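Local atomic coordinates of uncharacterized protein YacP (PDB entry 5MQ8), a protein that acts as an endoribonuclease (Rae1) of the PIN-like NYN family, involved in ribosome-dependent mRNA decay in Bacillus subtilis. Residues Y9-A14 against D31-K36; A38-Y43 against R122-E127. One frame throughout, in Å; residues are numbered along the deposited sequence.

Interaction 1 of 2, residues Y9-A14 against D31-K36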
# COMPACT_ATOMS: atom_id res chain seq x y z
N TYR A 9 -18.34 -9.11 -17.42
CA TYR A 9 -18.82 -10.44 -17.01
C TYR A 9 -17.97 -11.56 -17.62
O TYR A 9 -17.65 -12.52 -16.92
CB TYR A 9 -20.32 -10.64 -17.37
CG TYR A 9 -20.85 -11.99 -16.95
CD1 TYR A 9 -21.05 -12.30 -15.60
CD2 TYR A 9 -21.07 -13.00 -17.88
CE1 TYR A 9 -21.50 -13.55 -15.20
CE2 TYR A 9 -21.51 -14.27 -17.49
CZ TYR A 9 -21.74 -14.53 -16.15
OH TYR A 9 -22.20 -15.77 -15.76
N ASN A 10 -17.59 -11.42 -18.90
CA ASN A 10 -16.75 -12.40 -19.57
C ASN A 10 -15.40 -12.57 -18.90
O ASN A 10 -14.94 -13.71 -18.78
CB ASN A 10 -16.58 -12.07 -21.05
CG ASN A 10 -15.92 -13.17 -21.83
OD1 ASN A 10 -14.76 -13.07 -22.25
ND2 ASN A 10 -16.65 -14.26 -22.04
N MET A 11 -14.75 -11.45 -18.46
CA MET A 11 -13.45 -11.49 -17.77
C MET A 11 -13.60 -12.23 -16.48
O MET A 11 -12.78 -13.10 -16.18
CB MET A 11 -12.87 -10.07 -17.52
CG MET A 11 -12.56 -9.28 -18.78
SD MET A 11 -11.54 -10.11 -20.03
CE MET A 11 -12.76 -10.42 -21.29
N ILE A 12 -14.65 -11.90 -15.72
CA ILE A 12 -14.98 -12.50 -14.42
C ILE A 12 -15.04 -14.04 -14.52
O ILE A 12 -14.39 -14.71 -13.73
CB ILE A 12 -16.25 -11.87 -13.81
CG1 ILE A 12 -15.95 -10.45 -13.26
CG2 ILE A 12 -16.86 -12.77 -12.71
CD1 ILE A 12 -17.19 -9.62 -12.80
N GLY A 13 -15.77 -14.55 -15.51
CA GLY A 13 -15.92 -15.98 -15.73
C GLY A 13 -14.70 -16.70 -16.28
O GLY A 13 -14.60 -17.92 -16.15
N ALA A 14 -13.75 -15.95 -16.90
CA ALA A 14 -12.57 -16.54 -17.53
C ALA A 14 -11.27 -16.44 -16.71
O ALA A 14 -10.35 -17.22 -16.96
CB ALA A 14 -12.37 -15.94 -18.91
N ASP A 31 -15.18 -5.70 -8.27
CA ASP A 31 -14.26 -4.80 -7.59
C ASP A 31 -12.80 -5.07 -7.94
O ASP A 31 -12.07 -4.12 -8.23
CB ASP A 31 -14.47 -4.88 -6.07
CG ASP A 31 -15.77 -4.26 -5.58
OD1 ASP A 31 -16.43 -3.54 -6.37
OD2 ASP A 31 -16.12 -4.48 -4.40
N VAL A 32 -12.37 -6.36 -7.94
CA VAL A 32 -11.00 -6.75 -8.29
C VAL A 32 -10.73 -6.38 -9.75
O VAL A 32 -9.69 -5.76 -10.03
CB VAL A 32 -10.69 -8.24 -7.98
CG1 VAL A 32 -9.30 -8.64 -8.50
CG2 VAL A 32 -10.80 -8.52 -6.48
N LEU A 33 -11.69 -6.68 -10.66
CA LEU A 33 -11.57 -6.36 -12.08
C LEU A 33 -11.39 -4.86 -12.32
O LEU A 33 -10.51 -4.48 -13.08
CB LEU A 33 -12.73 -6.94 -12.91
CG LEU A 33 -12.77 -6.61 -14.41
CD1 LEU A 33 -11.51 -7.15 -15.14
CD2 LEU A 33 -14.04 -7.15 -15.03
N ILE A 34 -12.20 -4.01 -11.64
CA ILE A 34 -12.08 -2.54 -11.76
C ILE A 34 -10.68 -2.05 -11.34
O ILE A 34 -10.12 -1.19 -12.03
CB ILE A 34 -13.22 -1.82 -10.99
CG1 ILE A 34 -14.58 -2.09 -11.66
CG2 ILE A 34 -12.95 -0.32 -10.86
CD1 ILE A 34 -15.77 -1.89 -10.74
N GLN A 35 -10.13 -2.61 -10.25
CA GLN A 35 -8.80 -2.25 -9.75
C GLN A 35 -7.72 -2.66 -10.76
O GLN A 35 -6.83 -1.86 -11.05
CB GLN A 35 -8.54 -2.83 -8.34
CG GLN A 35 -7.16 -2.51 -7.72
CD GLN A 35 -6.73 -1.05 -7.75
OE1 GLN A 35 -5.59 -0.71 -8.07
NE2 GLN A 35 -7.63 -0.14 -7.43
N LYS A 36 -7.84 -3.87 -11.35
CA LYS A 36 -6.94 -4.36 -12.40
C LYS A 36 -6.97 -3.44 -13.62
O LYS A 36 -5.92 -3.14 -14.19
CB LYS A 36 -7.28 -5.81 -12.82
CG LYS A 36 -7.08 -6.89 -11.76
CD LYS A 36 -5.69 -6.89 -11.15
CE LYS A 36 -5.76 -6.55 -9.68
NZ LYS A 36 -4.56 -5.79 -9.22
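M11 and I12, on the short helix 8-14 that follows the first strand of the sheet, meet L33 of the long helix 23-44 in a buried, wholly apolar helix-helix contact close to the centre of the chain. L33 does most of the work. Its CG lies anti to the backbone N (chi1 177°), which sends the forked end across to the other helix. There its methyls CD1 and CD2 straddle M11 CB, each 4.0 Å from it, and L33 CD2 alone also reaches I12, 4.2 Å from I12 CG1. The fork thus sits against the root of one side chain and the first branch carbon of the next. M11 meets L33 chiefly through its CB: its chain bends at chi2 and chi3 and carries the sulfur away from L33, toward helix 121-145, where M11 touches A121. The cluster continues into F52 of strand 47-52 and L18 of helix 16-19, both of which touch I12 and L33. No hydrogen bond joins the two segments, whose closest CA atoms, those of I12 and L33, are 7.4 Å apart; cohesion across this interface therefore rests on shape and the exclusion of water.

Interaction 2 of 2, residues A38-Y43 against R122-E127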
# COMPACT_ATOMS: atom_id res chain seq x y z
N ALA A 38 -7.78 -0.22 -13.56
CA ALA A 38 -7.21 1.07 -13.15
C ALA A 38 -5.71 1.02 -13.39
O ALA A 38 -5.17 1.94 -13.99
CB ALA A 38 -7.50 1.34 -11.67
N GLU A 39 -5.05 -0.10 -12.99
CA GLU A 39 -3.63 -0.34 -13.21
C GLU A 39 -3.30 -0.33 -14.71
O GLU A 39 -2.33 0.32 -15.10
CB GLU A 39 -3.21 -1.66 -12.58
CG GLU A 39 -3.01 -1.57 -11.08
CD GLU A 39 -3.33 -2.81 -10.28
OE1 GLU A 39 -3.28 -3.92 -10.85
OE2 GLU A 39 -3.62 -2.67 -9.07
N TYR A 40 -4.13 -1.02 -15.54
CA TYR A 40 -3.99 -1.11 -16.99
C TYR A 40 -4.08 0.28 -17.61
O TYR A 40 -3.20 0.62 -18.40
CB TYR A 40 -5.07 -2.03 -17.61
CG TYR A 40 -4.87 -2.33 -19.08
CD1 TYR A 40 -5.36 -1.47 -20.06
CD2 TYR A 40 -4.21 -3.48 -19.49
CE1 TYR A 40 -5.14 -1.72 -21.41
CE2 TYR A 40 -4.03 -3.76 -20.85
CZ TYR A 40 -4.49 -2.88 -21.80
OH TYR A 40 -4.29 -3.16 -23.14
N GLN A 41 -5.14 1.06 -17.27
CA GLN A 41 -5.33 2.41 -17.78
C GLN A 41 -4.11 3.30 -17.46
O GLN A 41 -3.57 3.95 -18.36
CB GLN A 41 -6.63 3.05 -17.23
CG GLN A 41 -6.82 4.52 -17.67
CD GLN A 41 -8.22 4.99 -17.95
OE1 GLN A 41 -9.08 4.27 -18.45
NE2 GLN A 41 -8.47 6.24 -17.65
N SER A 42 -3.70 3.32 -16.18
CA SER A 42 -2.58 4.13 -15.71
C SER A 42 -1.24 3.77 -16.36
O SER A 42 -0.55 4.67 -16.82
CB SER A 42 -2.47 4.06 -14.19
OG SER A 42 -1.43 4.91 -13.75
N TYR A 43 -0.90 2.47 -16.43
CA TYR A 43 0.34 2.04 -17.06
C TYR A 43 0.42 2.39 -18.56
O TYR A 43 1.39 3.01 -19.00
CB TYR A 43 0.57 0.54 -16.85
CG TYR A 43 1.94 0.07 -17.32
CD1 TYR A 43 3.05 0.18 -16.49
CD2 TYR A 43 2.12 -0.43 -18.60
CE1 TYR A 43 4.32 -0.21 -16.92
CE2 TYR A 43 3.39 -0.81 -19.05
CZ TYR A 43 4.48 -0.70 -18.21
OH TYR A 43 5.73 -1.07 -18.64
N ARG A 122 -7.91 -14.27 -22.09
CA ARG A 122 -6.58 -14.80 -21.77
C ARG A 122 -5.51 -13.75 -22.06
O ARG A 122 -4.61 -13.57 -21.24
CB ARG A 122 -6.33 -16.08 -22.60
CG ARG A 122 -5.31 -17.03 -21.99
CD ARG A 122 -5.18 -18.35 -22.74
NE ARG A 122 -6.30 -19.26 -22.48
CZ ARG A 122 -6.37 -20.12 -21.46
NH1 ARG A 122 -7.44 -20.90 -21.32
NH2 ARG A 122 -5.37 -20.22 -20.60
N GLU A 123 -5.61 -13.06 -23.22
CA GLU A 123 -4.67 -12.01 -23.63
C GLU A 123 -4.72 -10.85 -22.66
O GLU A 123 -3.65 -10.38 -22.25
CB GLU A 123 -4.99 -11.51 -25.04
CG GLU A 123 -4.38 -12.33 -26.16
CD GLU A 123 -5.11 -12.26 -27.48
OE1 GLU A 123 -5.54 -11.16 -27.89
OE2 GLU A 123 -5.24 -13.33 -28.13
N LEU A 124 -5.94 -10.37 -22.29
CA LEU A 124 -6.05 -9.26 -21.36
C LEU A 124 -5.46 -9.64 -20.00
O LEU A 124 -4.68 -8.86 -19.46
CB LEU A 124 -7.49 -8.70 -21.23
CG LEU A 124 -7.66 -7.44 -20.34
CD1 LEU A 124 -6.81 -6.27 -20.84
CD2 LEU A 124 -9.12 -7.04 -20.20
N LEU A 125 -5.77 -10.86 -19.51
CA LEU A 125 -5.23 -11.38 -18.25
C LEU A 125 -3.68 -11.38 -18.24
O LEU A 125 -3.09 -10.91 -17.27
CB LEU A 125 -5.78 -12.79 -17.94
CG LEU A 125 -5.24 -13.51 -16.67
CD1 LEU A 125 -5.63 -12.77 -15.37
CD2 LEU A 125 -5.74 -14.94 -16.61
N ARG A 126 -3.05 -11.88 -19.33
CA ARG A 126 -1.58 -11.95 -19.50
C ARG A 126 -0.96 -10.54 -19.43
O ARG A 126 0.05 -10.35 -18.76
CB ARG A 126 -1.23 -12.65 -20.84
CG ARG A 126 0.27 -12.81 -21.11
CD ARG A 126 0.56 -13.15 -22.56
NE ARG A 126 1.90 -12.71 -22.95
CZ ARG A 126 2.47 -12.97 -24.13
NH1 ARG A 126 1.83 -13.69 -25.04
NH2 ARG A 126 3.70 -12.53 -24.39
N GLU A 127 -1.60 -9.56 -20.08
CA GLU A 127 -1.22 -8.15 -20.09
C GLU A 127 -1.36 -7.56 -18.68
O GLU A 127 -0.43 -6.93 -18.19
CB GLU A 127 -2.10 -7.37 -21.07
CG GLU A 127 -1.72 -7.64 -22.51
CD GLU A 127 -2.44 -6.83 -23.57
OE1 GLU A 127 -3.18 -5.88 -23.23
OE2 GLU A 127 -2.22 -7.13 -24.77
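Y40 of helix 23-44 reaches across to L124 and E127, one turn apart on helix 121-145, and makes one polar and one apolar contact with them. The polar one is a hydrogen bond from Y40 OH to E127 OE1, 2.9 Å long. The hydroxyl meets OE1 nearly along its C-O axis, and the oxygen lies at the ring edge, in the ring plane. Carboxylate and ring are almost coplanar, their planes 10° apart, and E127 OE1 is also 3.3 Å from Y40 CE2 at that same edge. The chain of E127, extended beyond CG (chi2 -175°), carries the carboxylate out to the hydroxyl. The bond gives the buried phenol a partner for its proton and would tend to stabilise the charged form of the carboxylate.

The apolar part is made by L124, whose CD1 packs 3.7 Å from Y40 CE2 and also lies close to Y40 CD2, approaching the ring obliquely. The aliphatic base of E127 adds to it: E127 CB lies 4.1 Å from Y40 CE2. Y40 CG lies anti to the backbone N (chi1 -172°), a setting that projects the ring from helix 23-44 toward the other helix.

Around the pair, L4 of strand 3-7 and K119 of strand 117-119 touch both Y40 and L124, and K119 touches E127 as well, while S42, on the same helix as Y40, hydrogen-bonds E162 of the second subunit. Two helices packed together against a central parallel sheet are typical of the α/β fold of PIN-like NYN domains.

Overall arrangement
Interaction 1 is complete in the chain before interaction 2 begins, and both use helix 23-44: residues 31-36 receive helix 8-14, and the following turns, 38-43, receive helix 121-145. Their centres are 11 Å apart and they touch directly, M11 SD of interaction 1 packing 3.9 Å from L124 CD2 of interaction 2. The long helix thus links an early helix with one from late in the domain, beside the parallel sheet, whose strand 47-52 borders the first contact and strands 3-7 and 117-119 the second. Residues of helix 23-44 near both contacts also meet the second subunit, so the same helix joins the domain core to the dimer interface.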